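Side-chain contact in putative phosphomannomutase (PDB 1TUO), which probably acts as a magnesium-dependent phosphosugar mutase of the phosphohexose mutase family, moving a phosphate group between positions of a sugar: residues Glu320-Gly325 / Gly338-Leu343. Numbering follows the deposited sequence.
Sequences EEFLKG and GYPEHL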
# COMPACT_ATOMS: atom_id res chain seq x y z
N GLU A 320 6.78 -12.95 -0.94
CA GLU A 320 7.53 -14.21 -0.98
C GLU A 320 8.36 -14.36 0.29
O GLU A 320 8.37 -15.42 0.91
CB GLU A 320 8.46 -14.26 -2.20
CG GLU A 320 9.22 -15.59 -2.31
CD GLU A 320 10.07 -15.69 -3.58
OE1 GLU A 320 11.18 -15.13 -3.61
OE2 GLU A 320 9.60 -16.34 -4.54
N GLU A 321 9.05 -13.29 0.68
CA GLU A 321 9.88 -13.34 1.87
C GLU A 321 9.07 -13.47 3.16
O GLU A 321 9.48 -14.16 4.09
CB GLU A 321 10.80 -12.11 1.93
CG GLU A 321 11.81 -12.09 0.78
CD GLU A 321 12.49 -13.45 0.59
OE1 GLU A 321 12.31 -14.07 -0.48
OE2 GLU A 321 13.19 -13.90 1.52
N PHE A 322 7.91 -12.81 3.22
CA PHE A 322 7.05 -12.90 4.40
C PHE A 322 6.66 -14.35 4.65
O PHE A 322 6.69 -14.84 5.78
CB PHE A 322 5.78 -12.08 4.18
CG PHE A 322 5.87 -10.65 4.63
CD1 PHE A 322 7.10 -9.99 4.66
CD2 PHE A 322 4.72 -9.95 4.96
CE1 PHE A 322 7.17 -8.64 5.02
CE2 PHE A 322 4.78 -8.60 5.32
CZ PHE A 322 6.01 -7.95 5.35
N LEU A 323 6.29 -15.04 3.57
CA LEU A 323 5.86 -16.43 3.68
C LEU A 323 6.97 -17.34 4.21
O LEU A 323 6.70 -18.48 4.62
CB LEU A 323 5.34 -16.92 2.32
CG LEU A 323 4.10 -16.15 1.82
CD1 LEU A 323 3.67 -16.66 0.45
CD2 LEU A 323 2.96 -16.29 2.82
N LYS A 324 8.20 -16.84 4.22
CA LYS A 324 9.34 -17.60 4.75
C LYS A 324 9.16 -17.69 6.26
O LYS A 324 9.64 -18.63 6.90
CB LYS A 324 10.66 -16.90 4.40
CG LYS A 324 11.92 -17.74 4.65
CD LYS A 324 13.21 -17.03 4.20
CE LYS A 324 13.22 -16.74 2.70
NZ LYS A 324 14.50 -16.09 2.22
N GLY A 325 8.47 -16.70 6.83
CA GLY A 325 8.19 -16.69 8.26
C GLY A 325 9.24 -16.15 9.21
O GLY A 325 9.15 -16.37 10.42
N GLY A 338 3.66 -3.82 5.11
CA GLY A 338 3.04 -5.08 5.45
C GLY A 338 3.56 -5.61 6.78
O GLY A 338 4.71 -5.36 7.15
N TYR A 339 2.71 -6.35 7.48
CA TYR A 339 3.04 -6.91 8.79
C TYR A 339 2.77 -8.41 8.69
O TYR A 339 1.62 -8.85 8.70
CB TYR A 339 2.17 -6.24 9.84
CG TYR A 339 2.24 -4.73 9.72
CD1 TYR A 339 3.32 -4.01 10.25
CD2 TYR A 339 1.27 -4.03 9.01
CE1 TYR A 339 3.44 -2.63 10.05
CE2 TYR A 339 1.38 -2.66 8.80
CZ TYR A 339 2.46 -1.96 9.32
OH TYR A 339 2.56 -0.61 9.10
N PRO A 340 3.84 -9.21 8.59
CA PRO A 340 3.80 -10.67 8.48
C PRO A 340 2.82 -11.45 9.36
O PRO A 340 2.11 -12.33 8.86
CB PRO A 340 5.26 -11.09 8.70
CG PRO A 340 5.85 -9.94 9.47
CD PRO A 340 5.23 -8.75 8.81
N GLU A 341 2.77 -11.14 10.65
CA GLU A 341 1.86 -11.86 11.54
C GLU A 341 0.39 -11.53 11.29
O GLU A 341 -0.49 -12.17 11.87
CB GLU A 341 2.24 -11.60 13.00
CG GLU A 341 2.94 -10.26 13.26
CD GLU A 341 2.32 -8.89 13.15
OE1 GLU A 341 1.17 -9.06 13.53
OE2 GLU A 341 2.80 -7.77 12.95
N HIS A 342 0.15 -10.56 10.42
CA HIS A 342 -1.20 -10.12 10.06
C HIS A 342 -1.62 -10.72 8.71
O HIS A 342 -2.40 -11.66 8.65
CB HIS A 342 -1.22 -8.59 10.02
CG HIS A 342 -2.49 -7.99 9.49
ND1 HIS A 342 -3.74 -8.31 9.99
CD2 HIS A 342 -2.70 -7.05 8.54
CE1 HIS A 342 -4.66 -7.59 9.37
NE2 HIS A 342 -4.06 -6.82 8.48
N LEU A 343 -1.09 -10.14 7.64
CA LEU A 343 -1.39 -10.58 6.27
C LEU A 343 -0.18 -10.25 5.40
O LEU A 343 0.50 -9.26 5.64
CB LEU A 343 -2.60 -9.83 5.70
CG LEU A 343 -4.04 -10.11 6.11
CD1 LEU A 343 -4.94 -9.03 5.51
CD2 LEU A 343 -4.48 -11.49 5.64
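Phe322, on helix 315-322, points its ring at the backbone of Gly338, on edge strand 337-339 of the four-stranded domain III sheet. Ring atom CZ lies 3.4 Å from Gly338 O, which sits at the ring edge. A side chain on Gly338 would point at the ring, its CB only 3.1 Å from Phe322 CE2. The Tyr339 amide N comes next along that edge, while its own side chain turns away and its OH bonds to Thr351. Pro340 then rises over one face: its CD stands 3.9 Å from the ring centroid, 29° off the normal, in a CH-pi contact on the CE2-CZ side, with CB over the CD2-CG side. With chi1 at -90°, some 30° beyond the usual staggered value, the Phe322 ring lies beneath the pyrrolidine. Farther on, His342 N and Leu343 N both bond to Tyr339 O, from opposite faces of its plane, which curls the loop; Leu343 O lies near the ring plane, a looser 4.3 Å from Phe322 CD2. An alanine in place of Phe322 would probably cost Pro340 its aromatic platform and open a gap beside Gly338. With no hydrogen bond crossing between the segments, dispersion and weak CH-pi attraction join helix to edge strand and following loop.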